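Local coordinates for globin protein (Ramazzottius varieornatus, PDB 5ZIQ) that binds a heme whose iron is held by two histidines, and probably binds oxygen as other members of the globin family do, at residues D27-W35 with N149-W157. Residues are numbered along the deposited sequence; the frame is centred on the assembly and turned at random.
Sequences DKFSLVKSW and NMERIYKIW. With EDO (1,2-ethanediol), chain I.
Residues 27-35 pack against 149-157 in a nearly perpendicular helix-helix contact, the axes of these two segments 10.0 Å apart and crossing at -99°; the parent helices, 25-38 and 148-170, are the A and H helices of the globin fold. The outer end is polar. Arg-152 grips Asp-27 end-on, NH2 to OD1 at 3.0 Å and NH1 to OD2 at 2.9 Å; each nitrogen meets its oxygen on the syn side but out of the carboxylate plane, while both oxygens stay close to the guanidinium plane, the two planes turned 43° apart. NH2 also donates to OD1 of Asn-149, a nearly straight bond of 2.8 Å, while CG1 of Ile-153 lies over one guanidinium face. A water joins Asp-27 OD1, Ser-30 OG and Asn-149 ND2. Replacing Asp-27 by an alanine is likely to leave the Arg-152 charge without its mate across the contact and the water with one acceptor fewer.

Inward, the methyl CE of Met-150, whose chain bends at chi2 and chi3, meets CB of Ser-34 at 3.5 Å. With CG of Leu-31 anti to the backbone N (chi1 170°), its two methyls divide the work: CD1 approaches Tyr-154 CE1, and CD2 sits over the five-membered ring of Trp-157 in a CH-pi contact, 3.7 Å from the centroid. Tyr-154 OH shares a 2.8 Å hydrogen bond with Ser-34 OG, and Leu-138 and Leu-142 of helix 127-142 touch the tyrosine. The chemistry thus grades from a charged, water-linked outer end to an apolar, aromatic-rich interior, where the tyrosine hydroxyl finds a partner in Ser-34.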
ATOM      1  N   ASP A  27      20.052  -1.896  -0.702  1.00 11.81           N
ATOM      2  CA  ASP A  27      18.765  -1.339  -0.262  1.00 10.35           C
ATOM      3  C   ASP A  27      17.602  -2.304  -0.484  1.00  9.25           C
ATOM      4  O   ASP A  27      16.677  -2.364   0.340  1.00  9.04           O
ATOM      5  CB  ASP A  27      18.489   0.018  -0.914  1.00 10.50           C
ATOM      6  CG  ASP A  27      19.291   1.158  -0.296  1.00 10.85           C
ATOM      7  OD1 ASP A  27      20.025   0.969   0.710  1.00 11.92           O
ATOM      8  OD2 ASP A  27      19.158   2.297  -0.841  1.00 11.11           O
ATOM      9  N   LYS A  28      17.668  -3.067  -1.570  1.00  9.42           N
ATOM     10  CA  LYS A  28      16.665  -4.085  -1.840  1.00  9.43           C
ATOM     11  C   LYS A  28      16.660  -5.146  -0.756  1.00  9.60           C
ATOM     12  O   LYS A  28      15.594  -5.546  -0.306  1.00  9.83           O
ATOM     13  CB  LYS A  28      16.870  -4.707  -3.212  1.00 10.15           C
ATOM     14  CG  LYS A  28      15.819  -5.737  -3.609  1.00 11.99           C
ATOM     15  CD  LYS A  28      16.008  -6.211  -5.047  1.00 14.24           C
ATOM     16  CE  LYS A  28      17.322  -6.931  -5.278  1.00 16.85           C
ATOM     17  NZ  LYS A  28      17.347  -7.390  -6.690  1.00 21.91           N
ATOM     18  N   PHE A  29      17.844  -5.603  -0.332  1.00 10.08           N
ATOM     19  CA  PHE A  29      17.878  -6.590   0.737  1.00 10.35           C
ATOM     20  C   PHE A  29      17.296  -6.010   2.024  1.00 10.19           C
ATOM     21  O   PHE A  29      16.527  -6.703   2.710  1.00 11.58           O
ATOM     22  CB  PHE A  29      19.309  -7.096   0.972  1.00 11.56           C
ATOM     23  CG  PHE A  29      19.391  -8.158   2.032  1.00 13.10           C
ATOM     24  CD1 PHE A  29      18.783  -9.396   1.823  1.00 15.92           C
ATOM     25  CD2 PHE A  29      20.034  -7.911   3.248  1.00 16.14           C
ATOM     26  CE1 PHE A  29      18.855 -10.398   2.793  1.00 17.56           C
ATOM     27  CE2 PHE A  29      20.116  -8.905   4.220  1.00 17.52           C
ATOM     28  CZ  PHE A  29      19.513 -10.141   3.989  1.00 18.62           C
ATOM     29  N   SER A  30      17.604  -4.738   2.319  1.00 10.30           N
ATOM     30  CA  SER A  30      17.048  -4.076   3.519  1.00 10.56           C
ATOM     31  C   SER A  30      15.513  -4.039   3.457  1.00 10.80           C
ATOM     32  O   SER A  30      14.825  -4.297   4.459  1.00 11.35           O
ATOM     33  CB  SER A  30      17.614  -2.662   3.679  1.00 11.05           C
ATOM     34  OG  SER A  30      18.997  -2.702   4.006  1.00 12.78           O
ATOM     35  N   LEU A  31      14.973  -3.713   2.286  1.00 10.27           N
ATOM     36  CA  LEU A  31      13.528  -3.741   2.059  1.00  9.24           C
ATOM     37  C   LEU A  31      12.928  -5.133   2.325  1.00  9.34           C
ATOM     38  O   LEU A  31      11.982  -5.260   3.083  1.00  9.71           O
ATOM     39  CB  LEU A  31      13.189  -3.282   0.631  1.00  9.02           C
ATOM     40  CG  LEU A  31      11.717  -3.507   0.233  1.00  9.99           C
ATOM     41  CD1 LEU A  31      10.775  -2.565   0.963  1.00 12.27           C
ATOM     42  CD2 LEU A  31      11.512  -3.411  -1.270  1.00 11.11           C
ATOM     43  N   VAL A  32      13.489  -6.161   1.689  1.00  9.80           N
ATOM     44  CA  VAL A  32      12.969  -7.519   1.821  1.00 11.31           C
ATOM     45  C   VAL A  32      13.013  -7.978   3.292  1.00 11.91           C
ATOM     46  O   VAL A  32      12.036  -8.558   3.781  1.00 11.92           O
ATOM     47  CB  VAL A  32      13.700  -8.479   0.849  1.00 13.02           C
ATOM     48  CG1 VAL A  32      13.318  -9.937   1.092  1.00 17.07           C
ATOM     49  CG2 VAL A  32      13.384  -8.085  -0.584  1.00 14.31           C
ATOM     50  N   LYS A  33      14.132  -7.726   3.991  1.00 11.53           N
ATOM     51  CA  LYS A  33      14.230  -8.126   5.414  1.00 13.13           C
ATOM     52  C   LYS A  33      13.209  -7.406   6.280  1.00 11.50           C
ATOM     53  O   LYS A  33      12.557  -8.022   7.132  1.00 13.30           O
ATOM     54  CB  LYS A  33      15.599  -7.819   6.006  1.00 17.80           C
ATOM     55  CG  LYS A  33      16.737  -8.759   5.718  1.00 21.57           C
ATOM     56  CD  LYS A  33      17.837  -8.524   6.777  1.00 24.63           C
ATOM     57  CE  LYS A  33      18.399  -7.091   6.791  1.00 25.54           C
ATOM     58  NZ  LYS A  33      19.696  -6.973   7.526  1.00 30.42           N
ATOM     59  N   SER A  34      13.084  -6.094   6.081  1.00 10.18           N
ATOM     60  CA  SER A  34      12.166  -5.287   6.868  1.00  9.70           C
ATOM     61  C   SER A  34      10.716  -5.685   6.612  1.00  9.89           C
ATOM     62  O   SER A  34       9.910  -5.856   7.542  1.00 10.97           O
ATOM     63  CB  SER A  34      12.372  -3.815   6.528  1.00 10.83           C
ATOM     64  OG  SER A  34      11.411  -3.030   7.184  1.00 11.34           O
ATOM     65  N   TRP A  35      10.397  -5.885   5.343  1.00  9.82           N
ATOM     66  CA  TRP A  35       9.048  -6.264   4.964  1.00  9.28           C
ATOM     67  C   TRP A  35       8.678  -7.623   5.530  1.00 10.81           C
ATOM     68  O   TRP A  35       7.515  -7.833   5.859  1.00 11.12           O
ATOM     69  CB  TRP A  35       8.870  -6.281   3.444  1.00  9.61           C
ATOM     70  CG  TRP A  35       7.441  -6.424   3.074  1.00  9.09           C
ATOM     71  CD1 TRP A  35       6.786  -7.571   2.776  1.00  8.85           C
ATOM     72  CD2 TRP A  35       6.464  -5.366   2.994  1.00  8.49           C
ATOM     73  NE1 TRP A  35       5.469  -7.304   2.501  1.00  8.68           N
ATOM     74  CE2 TRP A  35       5.243  -5.955   2.614  1.00  8.21           C
ATOM     75  CE3 TRP A  35       6.520  -3.970   3.172  1.00  8.97           C
ATOM     76  CZ2 TRP A  35       4.070  -5.202   2.427  1.00  8.26           C
ATOM     77  CZ3 TRP A  35       5.371  -3.219   2.965  1.00  8.11           C
ATOM     78  CH2 TRP A  35       4.150  -3.833   2.604  1.00  8.73           C
ATOM     79  N   ASN A 149      17.295   4.782   7.997  1.00 12.59           N
ATOM     80  CA  ASN A 149      17.654   4.105   6.756  1.00 11.09           C
ATOM     81  C   ASN A 149      16.431   3.460   6.095  1.00 10.59           C
ATOM     82  O   ASN A 149      16.216   3.585   4.868  1.00 10.25           O
ATOM     83  CB  ASN A 149      18.739   3.054   7.005  1.00 12.70           C
ATOM     84  CG  ASN A 149      19.306   2.479   5.719  1.00 13.31           C
ATOM     85  OD1 ASN A 149      19.828   3.212   4.872  1.00 14.75           O
ATOM     86  ND2 ASN A 149      19.183   1.169   5.550  1.00 15.40           N
ATOM     87  N   MET A 150      15.626   2.749   6.889  1.00 10.70           N
ATOM     88  CA  MET A 150      14.427   2.155   6.324  1.00 10.36           C
ATOM     89  C   MET A 150      13.424   3.183   5.837  1.00  9.36           C
ATOM     90  O   MET A 150      12.781   2.963   4.813  1.00 11.15           O
ATOM     91  CB  MET A 150      13.747   1.168   7.295  1.00 11.73           C
ATOM     92  CG  MET A 150      14.430  -0.186   7.473  1.00 14.68           C
ATOM     93  SD  MET A 150      15.113  -0.881   5.962  1.00 16.01           S
ATOM     94  CE  MET A 150      13.708  -0.983   4.860  1.00 15.02           C
ATOM     95  N   GLU A 151      13.272   4.285   6.570  1.00 10.06           N
ATOM     96  CA  GLU A 151      12.410   5.383   6.146  1.00  9.34           C
ATOM     97  C   GLU A 151      12.802   5.877   4.745  1.00  9.69           C
ATOM     98  O   GLU A 151      11.935   6.054   3.880  1.00  9.68           O
ATOM     99  CB  GLU A 151      12.481   6.545   7.149  1.00 12.18           C
ATOM    100  CG  GLU A 151      11.573   7.709   6.762  1.00 14.53           C
ATOM    101  CD  GLU A 151      11.466   8.791   7.823  1.00 19.94           C
ATOM    102  OE1 GLU A 151      11.980   8.595   8.943  1.00 26.26           O
ATOM    103  OE2 GLU A 151      10.853   9.843   7.532  1.00 24.53           O
ATOM    104  N   ARG A 152      14.095   6.093   4.549  1.00  9.07           N
ATOM    105  CA  ARG A 152      14.620   6.539   3.249  1.00  8.79           C
ATOM    106  C   ARG A 152      14.234   5.539   2.152  1.00  9.13           C
ATOM    107  O   ARG A 152      13.738   5.920   1.081  1.00  9.45           O
ATOM    108  CB  ARG A 152      16.144   6.691   3.316  1.00  8.56           C
ATOM    109  CG  ARG A 152      16.817   7.082   1.998  1.00  8.80           C
ATOM    110  CD  ARG A 152      18.334   7.051   2.132  1.00  9.00           C
ATOM    111  NE  ARG A 152      18.888   5.748   2.496  1.00  9.55           N
ATOM    112  CZ  ARG A 152      19.107   4.754   1.639  1.00 10.16           C
ATOM    113  NH1 ARG A 152      18.869   4.889   0.344  1.00 10.43           N
ATOM    114  NH2 ARG A 152      19.585   3.600   2.091  1.00 11.31           N
ATOM    115  N   ILE A 153      14.477   4.259   2.425  1.00  8.83           N
ATOM    116  CA  ILE A 153      14.246   3.202   1.417  1.00  7.91           C
ATOM    117  C   ILE A 153      12.755   3.070   1.123  1.00  8.01           C
ATOM    118  O   ILE A 153      12.353   2.966  -0.057  1.00  8.38           O
ATOM    119  CB  ILE A 153      14.838   1.846   1.879  1.00  8.50           C
ATOM    120  CG1 ILE A 153      16.370   1.956   1.903  1.00  9.24           C
ATOM    121  CG2 ILE A 153      14.311   0.648   1.051  1.00 10.17           C
ATOM    122  CD1 ILE A 153      17.065   0.854   2.676  1.00 10.51           C
ATOM    123  N   TYR A 154      11.929   3.055   2.175  1.00  8.22           N
ATOM    124  CA  TYR A 154      10.482   2.965   1.954  1.00  8.34           C
ATOM    125  C   TYR A 154       9.937   4.142   1.156  1.00  8.10           C
ATOM    126  O   TYR A 154       9.081   3.945   0.301  1.00  9.40           O
ATOM    127  CB  TYR A 154       9.699   2.809   3.271  1.00  8.46           C
ATOM    128  CG  TYR A 154       9.649   1.372   3.787  1.00  9.16           C
ATOM    129  CD1 TYR A 154       9.028   0.352   3.041  1.00  9.58           C
ATOM    130  CD2 TYR A 154      10.214   1.035   5.031  1.00 10.21           C
ATOM    131  CE1 TYR A 154       8.986  -0.963   3.518  1.00 10.69           C
ATOM    132  CE2 TYR A 154      10.170  -0.292   5.514  1.00 10.54           C
ATOM    133  CZ  TYR A 154       9.560  -1.272   4.741  1.00 10.88           C
ATOM    134  OH  TYR A 154       9.497  -2.578   5.210  1.00 10.98           O
ATOM    135  N   LYS A 155      10.469   5.342   1.381  1.00  8.55           N
ATOM    136  CA  LYS A 155       9.983   6.510   0.643  1.00  9.47           C
ATOM    137  C   LYS A 155      10.296   6.324  -0.852  1.00  8.90           C
ATOM    138  O   LYS A 155       9.430   6.598  -1.688  1.00 10.01           O
ATOM    139  CB  LYS A 155      10.580   7.788   1.214  1.00 10.43           C
ATOM    140  CG  LYS A 155       9.898   8.234   2.507  1.00 14.53           C
ATOM    141  CD  LYS A 155      10.609   9.456   3.064  1.00 19.64           C
ATOM    142  CE  LYS A 155       9.916   9.972   4.322  1.00 24.33           C
ATOM    143  NZ  LYS A 155      10.665  11.096   4.948  1.00 31.01           N
ATOM    144  N   ILE A 156      11.492   5.809  -1.176  1.00  8.64           N
ATOM    145  CA  ILE A 156      11.862   5.590  -2.580  1.00  7.75           C
ATOM    146  C   ILE A 156      10.969   4.527  -3.215  1.00  7.76           C
ATOM    147  O   ILE A 156      10.420   4.698  -4.326  1.00  8.49           O
ATOM    148  CB  ILE A 156      13.334   5.118  -2.704  1.00  7.66           C
ATOM    149  CG1 ILE A 156      14.287   6.235  -2.236  1.00  8.54           C
ATOM    150  CG2 ILE A 156      13.647   4.682  -4.147  1.00  8.62           C
ATOM    151  CD1 ILE A 156      15.737   5.786  -2.049  1.00 10.48           C
ATOM    152  N   TRP A 157      10.842   3.406  -2.514  1.00  7.05           N
ATOM    153  CA  TRP A 157      10.136   2.264  -3.077  1.00  8.23           C
ATOM    154  C   TRP A 157       8.628   2.525  -3.148  1.00  7.85           C
ATOM    155  O   TRP A 157       7.991   2.233  -4.165  1.00  8.28           O
ATOM    156  CB  TRP A 157      10.468   1.006  -2.262  1.00  8.65           C
ATOM    157  CG  TRP A 157       9.712  -0.219  -2.703  1.00  9.39           C
ATOM    158  CD1 TRP A 157      10.009  -1.039  -3.751  1.00 10.17           C
ATOM    159  CD2 TRP A 157       8.554  -0.749  -2.082  1.00 10.03           C
ATOM    160  NE1 TRP A 157       9.101  -2.074  -3.811  1.00 10.37           N
ATOM    161  CE2 TRP A 157       8.187  -1.917  -2.800  1.00 10.34           C
ATOM    162  CE3 TRP A 157       7.778  -0.350  -0.978  1.00 10.36           C
ATOM    163  CZ2 TRP A 157       7.067  -2.694  -2.453  1.00 12.67           C
ATOM    164  CZ3 TRP A 157       6.667  -1.128  -0.626  1.00 12.89           C
ATOM    165  CH2 TRP A 157       6.319  -2.282  -1.376  1.00 13.44           C
TER
HETATM  166  C1  EDO I1005      18.401   3.544  -4.212  1.00 11.94           C
HETATM  167  O1  EDO I1005      18.923   2.395  -3.529  1.00 11.01           O
HETATM  168  C2  EDO I1005      18.952   4.849  -3.647  1.00 13.05           C
HETATM  169  O2  EDO I1005      20.362   5.028  -3.829  1.00 11.70           O
HETATM  170  O   HOH W   1      20.298  -0.409   3.209  1.00 13.62           O